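Local structure of DYNE7 (Micromonospora chersina, 2XEM) at residues M7-V12 with S143-V148; P50-A55 with A136-A141; V81-M86 with F99-V104; D91-A96 with T118-R123. The protein is a hot-dog fold thioesterase of dynemicin biosynthesis that probably hydrolyses the thioester holding the polyene chain of the enediyne polyketide on its carrier protein. All blocks are in the same frame, centred on the assembly; numbering follows the deposited sequence.

In the fold
Contacts 3 and 4 are strand pairings that share strand 94-105: contact 3 ties it to strand 80-91 and contact 4 to strand 110-124. Both rest on regular backbone hydrogen bonds and have one largely apolar face (Val-83, Met-85, Phe-99; Ile-95, Val-119, Cys-121) and one mixed. Contact 3 is nearest the chain's centre, about 9 Å between centres; the other three lie farther out, and all four are partly buried. Contacts 1 and 2 depend on side chains: in contact 1 the chain ends meet around a tyrosine ring without a direct hydrogen bond; in contact 2 a glutamate reaches one helix from another. Contact 1 touches contact 3 through Tyr-11 and Met-85, and contact 2 meets contact 4 where Leu-138 packs on Ile-95.

Contact 1: residues M7-V12 with S143-V148; sequences MPDSYV and SRYAVV
Tyr-145 carries this contact, its ring laid along the backbone of Asp-9, Ser-10 and Tyr-11. Starting at its root, Tyr-145 CB lies 4.0 Å from Asp-9 O. CG stands anti to the carbonyl carbon (chi1 -55°), which swings the ring toward the N-terminal segment. Next, Tyr-145 CD1 comes 3.2 Å from Tyr-11 N and also close to the carbonyl carbon of Ser-10, while Asp-9 O sits at the ring's edge, near its plane. Tyr-145 CE1 follows the same peptide and meets the side chain of Asp-9, with OD2 3.7 Å away; carboxylate and ring planes differ by 24°. Over the middle of one face stands Tyr-11 CB, 10° off the ring normal, a CH-pi contact. At the tip, Tyr-145 OH is hydrogen-bonded to a water that gives a weak bond to Asp-9 OD2. The water is thus the polar link between these two side chains, for no direct hydrogen bond joins the segments. Asp-9 OD1 and Arg-144 O, both acceptors, approach to 3.3 Å. Farther toward the chain ends, Pro-8 CD touches Val-148 CG2 at 4.2 Å.

Tyr-145 is the third residue of a type I turn, Ser-143 to Ala-146, at the end of helix 136-143, and its backbone is bonded to Leu-87 of strand 80-91. Tyr-11 begins strand 11-16, pairs with Met-85 and sends its ring to helix 32-48, where OH bonds Asp-47 and the ring meets Phe-44 edge-to-face. In this hot-dog fold both chain termini thus pack together beside strand 80-91 of the sheet, with helix 32-48 beyond Tyr-11.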
# COMPACT_ATOMS: atom_id res chain seq x y z
N MET D 7 -30.25 4.13 -19.50
CA MET D 7 -28.89 3.73 -19.18
C MET D 7 -28.86 2.57 -18.17
O MET D 7 -29.64 2.57 -17.21
CB MET D 7 -27.99 4.93 -18.80
CG MET D 7 -28.13 5.43 -17.37
SD MET D 7 -26.65 6.32 -16.81
CE MET D 7 -27.14 6.77 -15.16
N PRO D 8 -28.03 1.53 -18.41
CA PRO D 8 -27.93 0.43 -17.44
C PRO D 8 -27.31 0.83 -16.09
O PRO D 8 -26.46 1.72 -16.02
CB PRO D 8 -27.06 -0.61 -18.15
CG PRO D 8 -26.34 0.13 -19.20
CD PRO D 8 -27.17 1.30 -19.59
N ASP D 9 -27.76 0.18 -15.04
CA ASP D 9 -27.21 0.45 -13.73
C ASP D 9 -25.80 -0.11 -13.61
O ASP D 9 -25.37 -1.02 -14.34
CB ASP D 9 -28.17 0.01 -12.59
CG ASP D 9 -28.33 -1.48 -12.35
OD1 ASP D 9 -28.17 -2.27 -13.32
OD2 ASP D 9 -28.67 -1.87 -11.21
N SER D 10 -25.04 0.51 -12.75
CA SER D 10 -23.75 -0.01 -12.43
C SER D 10 -23.69 -0.44 -11.00
O SER D 10 -24.49 -0.01 -10.18
CB SER D 10 -22.66 0.99 -12.77
OG SER D 10 -22.82 2.17 -12.00
N TYR D 11 -22.76 -1.35 -10.70
CA TYR D 11 -22.45 -1.72 -9.34
C TYR D 11 -21.60 -0.62 -8.71
O TYR D 11 -20.60 -0.20 -9.30
CB TYR D 11 -21.73 -3.07 -9.32
CG TYR D 11 -21.33 -3.42 -7.92
CD1 TYR D 11 -22.27 -3.87 -7.00
CD2 TYR D 11 -20.02 -3.23 -7.47
CE1 TYR D 11 -21.92 -4.13 -5.67
CE2 TYR D 11 -19.66 -3.49 -6.16
CZ TYR D 11 -20.61 -3.95 -5.27
OH TYR D 11 -20.26 -4.21 -3.98
N VAL D 12 -21.97 -0.18 -7.50
CA VAL D 12 -21.31 0.94 -6.85
C VAL D 12 -20.53 0.45 -5.65
O VAL D 12 -21.11 -0.15 -4.74
CB VAL D 12 -22.29 2.06 -6.46
CG1 VAL D 12 -21.55 3.18 -5.70
CG2 VAL D 12 -22.99 2.62 -7.69
N SER D 143 -24.00 -10.16 -15.43
CA SER D 143 -24.90 -9.86 -16.54
C SER D 143 -25.95 -8.80 -16.20
O SER D 143 -26.46 -8.15 -17.10
CB SER D 143 -25.53 -11.14 -17.09
OG SER D 143 -24.48 -11.94 -17.60
N ARG D 144 -26.20 -8.56 -14.93
CA ARG D 144 -27.13 -7.50 -14.48
C ARG D 144 -26.55 -6.10 -14.70
O ARG D 144 -27.29 -5.12 -14.68
CB ARG D 144 -27.54 -7.70 -13.02
CG ARG D 144 -28.27 -9.03 -12.79
CD ARG D 144 -29.09 -9.06 -11.50
NE ARG D 144 -28.27 -8.86 -10.31
CZ ARG D 144 -27.73 -9.84 -9.59
NH1 ARG D 144 -27.91 -11.11 -9.94
NH2 ARG D 144 -27.00 -9.56 -8.52
N TYR D 145 -25.21 -6.01 -14.91
CA TYR D 145 -24.50 -4.74 -15.11
C TYR D 145 -23.82 -4.67 -16.48
O TYR D 145 -22.79 -4.01 -16.61
CB TYR D 145 -23.48 -4.50 -13.97
CG TYR D 145 -24.12 -4.56 -12.60
CD1 TYR D 145 -24.77 -3.45 -12.06
CD2 TYR D 145 -24.15 -5.74 -11.88
CE1 TYR D 145 -25.38 -3.51 -10.81
CE2 TYR D 145 -24.76 -5.81 -10.63
CZ TYR D 145 -25.36 -4.69 -10.09
OH TYR D 145 -25.94 -4.78 -8.85
N ALA D 146 -24.36 -5.40 -17.47
CA ALA D 146 -23.81 -5.41 -18.83
C ALA D 146 -23.90 -4.06 -19.54
O ALA D 146 -24.95 -3.41 -19.56
CB ALA D 146 -24.47 -6.50 -19.69
N VAL D 147 -22.76 -3.64 -20.12
CA VAL D 147 -22.68 -2.50 -21.04
C VAL D 147 -23.53 -2.85 -22.27
O VAL D 147 -23.47 -3.99 -22.72
CB VAL D 147 -21.19 -2.19 -21.38
CG1 VAL D 147 -21.04 -1.27 -22.60
CG2 VAL D 147 -20.48 -1.60 -20.17
N VAL D 148 -24.35 -1.92 -22.76
CA VAL D 148 -25.20 -2.15 -23.94
C VAL D 148 -24.71 -1.40 -25.19
O VAL D 148 -24.22 -0.27 -25.09
CB VAL D 148 -26.73 -1.95 -23.70
CG1 VAL D 148 -27.22 -2.82 -22.55
CG2 VAL D 148 -27.09 -0.49 -23.44
O HOH W 1 -26.94 -2.04 -8.26

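Contact 2: residues P50-A55 with A136-A141; sequences PGVMAA and AELRRA
Glu-137 reaches from its helix to the first turn of helix 50-55 and sets its carboxylate against the backbone of Gly-51 and Val-52. CG anti to the backbone N and an extended chain beyond it carry the acid across. Glu-137 OE1 accepts a weak bond from Gly-51 N at 3.3 Å, fairly straight at 160°. Glu-137 OE2 takes a second weak bond from Val-52 N, 3.0 Å long but bent to 124°. Both are amides near the helix start, and the positive end of the helix dipole would probably steady the negative charge beside them. A glutamine in place of Glu-137 would probably forfeit that charge attraction and leave one of the two amides without an acceptor. Farther along, the amides of Ala-54 and Ala-55 are bonded within the helix to Pro-50 O and Gly-51 O. Pro-50 N has no hydrogen to offer; its ring carbon Pro-50 CD lies 3.3 Å from Glu-137 OE1. Gly-51 CA comes within 3.1 Å of Glu-137 OE2, where a side chain would collide with the acid.

In this hot-dog fold the contact packs two peripheral helices; the axes of segments 50-55 and 136-141 approach to 9.1 Å at an angle of 135°. Alongside, the buried Val-52 CG2 lies 3.9 Å from Leu-138 CB, the two side chains roughly perpendicular. Val-52 also touches Leu-60, and Leu-138 touches Leu-45 of helix 32-48.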
# COMPACT_ATOMS: atom_id res chain seq x y z
N PRO D 50 -21.82 -14.54 -3.46
CA PRO D 50 -21.12 -15.02 -2.24
C PRO D 50 -20.57 -16.44 -2.32
O PRO D 50 -19.62 -16.74 -1.61
CB PRO D 50 -22.20 -14.88 -1.14
CG PRO D 50 -23.49 -14.99 -1.86
CD PRO D 50 -23.25 -14.26 -3.16
N GLY D 51 -21.18 -17.31 -3.13
CA GLY D 51 -20.68 -18.67 -3.36
C GLY D 51 -19.31 -18.65 -4.01
O GLY D 51 -18.45 -19.45 -3.64
N VAL D 52 -19.09 -17.72 -4.96
CA VAL D 52 -17.80 -17.52 -5.63
C VAL D 52 -16.76 -17.00 -4.62
O VAL D 52 -15.63 -17.49 -4.60
CB VAL D 52 -17.91 -16.60 -6.89
CG1 VAL D 52 -16.56 -16.42 -7.56
CG2 VAL D 52 -18.94 -17.12 -7.89
N MET D 53 -17.15 -16.02 -3.80
CA MET D 53 -16.35 -15.46 -2.69
C MET D 53 -15.77 -16.59 -1.81
O MET D 53 -14.58 -16.57 -1.51
CB MET D 53 -17.17 -14.44 -1.88
CG MET D 53 -16.63 -14.15 -0.50
SD MET D 53 -17.58 -12.96 0.47
CE MET D 53 -18.99 -13.98 0.98
N ALA D 54 -16.61 -17.57 -1.44
CA ALA D 54 -16.20 -18.74 -0.64
C ALA D 54 -15.21 -19.64 -1.39
O ALA D 54 -14.24 -20.11 -0.78
CB ALA D 54 -17.43 -19.54 -0.22
N ALA D 55 -15.43 -19.86 -2.71
CA ALA D 55 -14.57 -20.68 -3.56
C ALA D 55 -13.16 -20.09 -3.68
O ALA D 55 -12.21 -20.85 -3.86
CB ALA D 55 -15.19 -20.89 -4.93
N ALA D 136 -21.36 -20.10 -12.83
CA ALA D 136 -22.71 -19.67 -13.22
C ALA D 136 -23.21 -18.48 -12.39
O ALA D 136 -23.74 -17.52 -12.94
CB ALA D 136 -23.67 -20.84 -13.10
N GLU D 137 -22.96 -18.52 -11.06
CA GLU D 137 -23.37 -17.49 -10.11
C GLU D 137 -22.77 -16.12 -10.46
O GLU D 137 -23.48 -15.11 -10.38
CB GLU D 137 -22.97 -17.90 -8.69
CG GLU D 137 -23.44 -16.94 -7.63
CD GLU D 137 -22.94 -17.22 -6.22
OE1 GLU D 137 -23.59 -16.75 -5.27
OE2 GLU D 137 -21.92 -17.93 -6.07
N LEU D 138 -21.48 -16.11 -10.86
CA LEU D 138 -20.77 -14.90 -11.24
C LEU D 138 -21.26 -14.39 -12.61
O LEU D 138 -21.50 -13.20 -12.75
CB LEU D 138 -19.25 -15.15 -11.23
CG LEU D 138 -18.32 -13.99 -11.59
CD1 LEU D 138 -18.67 -12.69 -10.78
CD2 LEU D 138 -16.87 -14.39 -11.35
N ARG D 139 -21.42 -15.28 -13.60
CA ARG D 139 -22.01 -14.95 -14.90
C ARG D 139 -23.36 -14.22 -14.70
O ARG D 139 -23.56 -13.12 -15.21
CB ARG D 139 -22.23 -16.25 -15.73
CG ARG D 139 -22.54 -15.99 -17.21
CD ARG D 139 -23.50 -17.02 -17.80
NE ARG D 139 -24.00 -16.64 -19.13
CZ ARG D 139 -25.03 -15.82 -19.36
NH1 ARG D 139 -25.67 -15.23 -18.35
NH2 ARG D 139 -25.42 -15.56 -20.60
N ARG D 140 -24.25 -14.85 -13.92
CA ARG D 140 -25.56 -14.37 -13.51
C ARG D 140 -25.47 -12.95 -12.87
O ARG D 140 -26.19 -12.04 -13.27
CB ARG D 140 -26.13 -15.40 -12.51
CG ARG D 140 -27.61 -15.49 -12.42
CD ARG D 140 -28.06 -16.83 -11.85
NE ARG D 140 -27.69 -17.03 -10.43
CZ ARG D 140 -27.04 -18.09 -9.96
NH1 ARG D 140 -26.67 -19.07 -10.77
NH2 ARG D 140 -26.75 -18.17 -8.67
N ALA D 141 -24.57 -12.78 -11.92
CA ALA D 141 -24.40 -11.53 -11.17
C ALA D 141 -23.87 -10.38 -12.08
O ALA D 141 -24.43 -9.27 -12.08
CB ALA D 141 -23.48 -11.76 -9.98

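Contact 3: residues V81-M86 with F99-V104; sequences VEVRMM and FDYVRV
In the antiparallel hairpin of strands 80-91 and 94-105, part of the hot-dog sheet, Glu-82 pairs with Val-102 and Arg-84 with Asp-100, both hydrogen-bonded pairs. Glu-82 N donates to Val-102 O at 2.7 Å; Arg-84 N reaches Asp-100 O at 2.8 Å, and each bond has its return. On the face of Val-81, Val-83 and Met-85, Val-83 CG1 meets Phe-99 CD1 at 3.9 Å. Met-85 and Phe-99 run alongside each other in the same direction; Met-85 CG touches Phe-99 CE1 at 3.5 Å, and SD makes an oblique Met-aromatic contact. This face turns to helix 32-48, where Tyr-101 OH bonds Tyr-33 O and Gln-37.

On the other face Arg-84, extended from CG to NE, spreads its guanidinium across Val-102, whose CG2 lies over the plane, toward its rim. Arg-84 NE and NH2 both grip Glu-82 OE1, each at 2.9 Å, in a side-on salt bridge. NH1 reaches Asp-100 OD2 through a shared water, while OD1 of that aspartate bonds Gln-114.

The guanidinium is thus held flat over an apolar side chain by a carboxylate and a water at its edge; Glu-82 probably offsets its charge directly, with Asp-100 adding a weaker, water-mediated attraction.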
# COMPACT_ATOMS: atom_id res chain seq x y z
N VAL D 81 -15.57 8.59 -3.03
CA VAL D 81 -15.47 8.19 -4.43
C VAL D 81 -16.35 6.98 -4.64
O VAL D 81 -16.26 6.02 -3.89
CB VAL D 81 -14.00 7.91 -4.87
CG1 VAL D 81 -13.93 7.49 -6.36
CG2 VAL D 81 -13.09 9.11 -4.59
N GLU D 82 -17.23 7.05 -5.65
CA GLU D 82 -17.96 5.87 -6.09
C GLU D 82 -17.19 5.21 -7.23
O GLU D 82 -16.92 5.84 -8.25
CB GLU D 82 -19.35 6.24 -6.55
CG GLU D 82 -20.25 6.60 -5.41
CD GLU D 82 -21.68 6.83 -5.84
OE1 GLU D 82 -21.98 6.78 -7.06
OE2 GLU D 82 -22.50 7.09 -4.94
N VAL D 83 -16.76 3.97 -6.99
CA VAL D 83 -16.12 3.15 -8.01
C VAL D 83 -17.26 2.35 -8.67
O VAL D 83 -17.77 1.41 -8.09
CB VAL D 83 -14.99 2.25 -7.43
CG1 VAL D 83 -14.28 1.48 -8.56
CG2 VAL D 83 -13.97 3.10 -6.64
N ARG D 84 -17.69 2.81 -9.85
CA ARG D 84 -18.86 2.27 -10.53
C ARG D 84 -18.42 1.26 -11.56
O ARG D 84 -17.75 1.61 -12.52
CB ARG D 84 -19.67 3.41 -11.16
CG ARG D 84 -20.11 4.45 -10.14
CD ARG D 84 -20.83 5.55 -10.83
NE ARG D 84 -21.32 6.56 -9.90
CZ ARG D 84 -21.86 7.71 -10.27
NH1 ARG D 84 -21.98 8.02 -11.56
NH2 ARG D 84 -22.27 8.58 -9.36
N MET D 85 -18.78 -0.01 -11.35
CA MET D 85 -18.35 -1.11 -12.20
C MET D 85 -19.43 -1.58 -13.17
O MET D 85 -20.59 -1.73 -12.81
CB MET D 85 -17.87 -2.28 -11.33
CG MET D 85 -17.16 -3.36 -12.11
SD MET D 85 -16.57 -4.67 -11.02
CE MET D 85 -18.19 -5.44 -10.55
N MET D 86 -19.02 -1.86 -14.41
CA MET D 86 -19.88 -2.49 -15.41
C MET D 86 -19.19 -3.65 -16.09
O MET D 86 -17.97 -3.64 -16.23
CB MET D 86 -20.30 -1.46 -16.46
CG MET D 86 -21.19 -0.39 -15.87
SD MET D 86 -22.18 0.50 -17.01
CE MET D 86 -23.50 -0.72 -17.31
N PHE D 99 -14.83 0.71 -15.32
CA PHE D 99 -14.98 1.46 -14.07
C PHE D 99 -15.03 2.94 -14.36
O PHE D 99 -14.22 3.43 -15.15
CB PHE D 99 -13.82 1.18 -13.09
CG PHE D 99 -13.57 -0.28 -12.78
CD1 PHE D 99 -14.14 -0.88 -11.66
CD2 PHE D 99 -12.75 -1.06 -13.60
CE1 PHE D 99 -13.91 -2.23 -11.38
CE2 PHE D 99 -12.53 -2.41 -13.32
CZ PHE D 99 -13.11 -2.98 -12.20
N ASP D 100 -16.01 3.64 -13.76
CA ASP D 100 -16.02 5.08 -13.62
C ASP D 100 -15.68 5.39 -12.17
O ASP D 100 -16.21 4.73 -11.27
CB ASP D 100 -17.40 5.67 -13.94
CG ASP D 100 -17.75 5.81 -15.43
OD1 ASP D 100 -16.88 5.51 -16.28
OD2 ASP D 100 -18.86 6.25 -15.72
N TYR D 101 -14.79 6.37 -11.93
CA TYR D 101 -14.47 6.77 -10.56
C TYR D 101 -15.04 8.16 -10.39
O TYR D 101 -14.52 9.12 -10.96
CB TYR D 101 -12.96 6.82 -10.31
CG TYR D 101 -12.21 5.55 -10.59
CD1 TYR D 101 -11.72 4.77 -9.55
CD2 TYR D 101 -11.88 5.17 -11.90
CE1 TYR D 101 -10.92 3.66 -9.79
CE2 TYR D 101 -11.10 4.04 -12.15
CZ TYR D 101 -10.61 3.31 -11.10
OH TYR D 101 -9.76 2.26 -11.33
N VAL D 102 -16.12 8.26 -9.62
CA VAL D 102 -16.86 9.50 -9.48
C VAL D 102 -16.76 10.02 -8.05
O VAL D 102 -17.21 9.33 -7.12
CB VAL D 102 -18.33 9.34 -9.96
CG1 VAL D 102 -19.10 10.66 -9.86
CG2 VAL D 102 -18.39 8.79 -11.41
N ARG D 103 -16.16 11.21 -7.86
CA ARG D 103 -16.26 11.88 -6.56
C ARG D 103 -17.69 12.39 -6.39
O ARG D 103 -18.15 13.17 -7.23
CB ARG D 103 -15.24 13.03 -6.41
CG ARG D 103 -15.46 13.84 -5.11
CD ARG D 103 -14.44 14.91 -4.84
NE ARG D 103 -14.29 15.85 -5.94
CZ ARG D 103 -13.14 16.13 -6.53
NH1 ARG D 103 -12.01 15.55 -6.12
NH2 ARG D 103 -13.10 17.00 -7.53
N VAL D 104 -18.38 11.94 -5.33
CA VAL D 104 -19.76 12.36 -5.01
C VAL D 104 -19.81 13.33 -3.83
O VAL D 104 -20.84 13.93 -3.58
CB VAL D 104 -20.72 11.17 -4.83
CG1 VAL D 104 -20.87 10.41 -6.15
CG2 VAL D 104 -20.27 10.24 -3.70
O HOH W 2 -21.04 6.78 -14.04

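Contact 4: residues D91-A96 with T118-R123; sequences DGHRIA and TVACMR
His-93 sets its ring beside Ala-120 and Met-122, slanting past the methionine side chain. CG sits between the backbone N and the carbonyl carbon (chi1 74°), which brings His-93 ND1 within 3.5 Å of Ala-120 CB and 3.6 Å of Met-122 CE. CE1 touches the same two methyl groups, and Cys-121 O lies at the ring's edge, near its plane. Arg-94 CG lies over one face, toward the rim. ND1 is buried among these carbons and has no polar partner in the model. An alanine in place of this histidine would probably open a gap beside Ala-120 and leave the Met-122 methyl free to shift.

The opposite face of the sheet belongs to Ile-95, Val-119 and Cys-121. Ile-95 and Val-119 cross at a slant, Ile-95 CB to Val-119 CG2 at 3.9 Å, and Ile-95 CD1 runs on to Cys-121 SG, also at 3.9 Å. Leu-87 and Val-134 add to this apolar patch. Thr-118, back on the face of Ala-120, turns OG1 to Asp-66 of strand 60-71 and lays Thr-118 CG2 3.6 Å from Ile-95 O.

Beneath these side chains the backbones are joined by Ile-95 N to Val-119 O at 2.9 Å and the return bond from Val-119 N. Cys-121 N donates to His-93 O at 3.1 Å, carrying the ladder up to the type II' turn of Asp-91 to Arg-94, which joins strand 80-91 to strand 94-105. Strand 60-71 borders strand 110-124 on its other side, and such neighbouring antiparallel strands make up the curved sheet of a hot-dog thioesterase, wrapped around helix 32-48.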
# COMPACT_ATOMS: atom_id res chain seq x y z
N ASP D 91 -16.05 -13.51 -22.09
CA ASP D 91 -15.50 -14.26 -23.21
C ASP D 91 -14.77 -15.52 -22.72
O ASP D 91 -13.55 -15.48 -22.48
CB ASP D 91 -14.57 -13.35 -24.05
CG ASP D 91 -14.04 -13.95 -25.34
OD1 ASP D 91 -14.68 -14.89 -25.87
OD2 ASP D 91 -13.02 -13.44 -25.85
N GLY D 92 -15.54 -16.61 -22.54
CA GLY D 92 -15.05 -17.90 -22.08
C GLY D 92 -14.86 -17.94 -20.57
O GLY D 92 -15.83 -17.85 -19.82
N HIS D 93 -13.59 -18.16 -20.14
CA HIS D 93 -13.10 -18.05 -18.76
C HIS D 93 -12.71 -16.59 -18.42
O HIS D 93 -12.35 -16.32 -17.28
CB HIS D 93 -11.92 -19.05 -18.51
CG HIS D 93 -10.63 -18.65 -19.14
ND1 HIS D 93 -9.54 -18.28 -18.38
CD2 HIS D 93 -10.29 -18.58 -20.44
CE1 HIS D 93 -8.58 -17.99 -19.24
NE2 HIS D 93 -8.99 -18.16 -20.50
N ARG D 94 -12.78 -15.66 -19.39
CA ARG D 94 -12.40 -14.26 -19.18
C ARG D 94 -13.57 -13.30 -18.98
O ARG D 94 -14.63 -13.46 -19.58
CB ARG D 94 -11.51 -13.74 -20.30
CG ARG D 94 -10.08 -14.17 -20.14
CD ARG D 94 -9.39 -13.94 -21.47
NE ARG D 94 -7.99 -14.36 -21.44
CZ ARG D 94 -6.97 -13.69 -21.95
NH1 ARG D 94 -7.17 -12.54 -22.58
NH2 ARG D 94 -5.73 -14.16 -21.85
N ILE D 95 -13.36 -12.30 -18.12
CA ILE D 95 -14.32 -11.26 -17.77
C ILE D 95 -13.63 -9.92 -17.95
O ILE D 95 -12.63 -9.66 -17.29
CB ILE D 95 -14.81 -11.43 -16.28
CG1 ILE D 95 -15.44 -12.83 -16.02
CG2 ILE D 95 -15.75 -10.29 -15.88
CD1 ILE D 95 -15.45 -13.24 -14.54
N ALA D 96 -14.18 -9.06 -18.80
CA ALA D 96 -13.73 -7.67 -18.94
C ALA D 96 -14.75 -6.77 -18.26
O ALA D 96 -15.94 -6.86 -18.54
CB ALA D 96 -13.58 -7.30 -20.41
N THR D 118 -9.29 -6.92 -17.26
CA THR D 118 -9.71 -8.26 -17.67
C THR D 118 -9.20 -9.24 -16.65
O THR D 118 -8.04 -9.19 -16.29
CB THR D 118 -9.21 -8.64 -19.08
OG1 THR D 118 -9.47 -7.56 -19.96
CG2 THR D 118 -9.85 -9.93 -19.61
N VAL D 119 -10.08 -10.12 -16.19
CA VAL D 119 -9.71 -11.20 -15.27
C VAL D 119 -10.00 -12.57 -15.86
O VAL D 119 -10.91 -12.72 -16.67
CB VAL D 119 -10.33 -11.05 -13.85
CG1 VAL D 119 -10.03 -9.71 -13.21
CG2 VAL D 119 -11.84 -11.39 -13.83
N ALA D 120 -9.22 -13.57 -15.46
CA ALA D 120 -9.48 -14.96 -15.84
C ALA D 120 -9.80 -15.77 -14.58
O ALA D 120 -9.16 -15.57 -13.55
CB ALA D 120 -8.26 -15.54 -16.55
N CYS D 121 -10.81 -16.63 -14.65
CA CYS D 121 -11.13 -17.56 -13.57
C CYS D 121 -10.20 -18.77 -13.70
O CYS D 121 -10.14 -19.39 -14.76
CB CYS D 121 -12.60 -17.98 -13.64
SG CYS D 121 -13.76 -16.61 -13.39
N MET D 122 -9.46 -19.06 -12.63
CA MET D 122 -8.51 -20.17 -12.62
C MET D 122 -8.60 -20.96 -11.33
O MET D 122 -9.11 -20.48 -10.33
CB MET D 122 -7.06 -19.70 -12.82
CG MET D 122 -6.88 -18.57 -13.81
SD MET D 122 -5.62 -18.94 -15.02
CE MET D 122 -6.64 -19.07 -16.41
N ARG D 123 -8.08 -22.18 -11.37
CA ARG D 123 -7.93 -23.03 -10.19
C ARG D 123 -6.47 -23.45 -10.02
O ARG D 123 -5.74 -23.58 -11.01
CB ARG D 123 -8.92 -24.20 -10.22
CG ARG D 123 -8.33 -25.55 -10.58
CD ARG D 123 -8.90 -26.11 -11.86
NE ARG D 123 -9.70 -27.31 -11.64
CZ ARG D 123 -10.22 -28.06 -12.61
NH1 ARG D 123 -10.01 -27.74 -13.88
NH2 ARG D 123 -10.94 -29.13 -12.31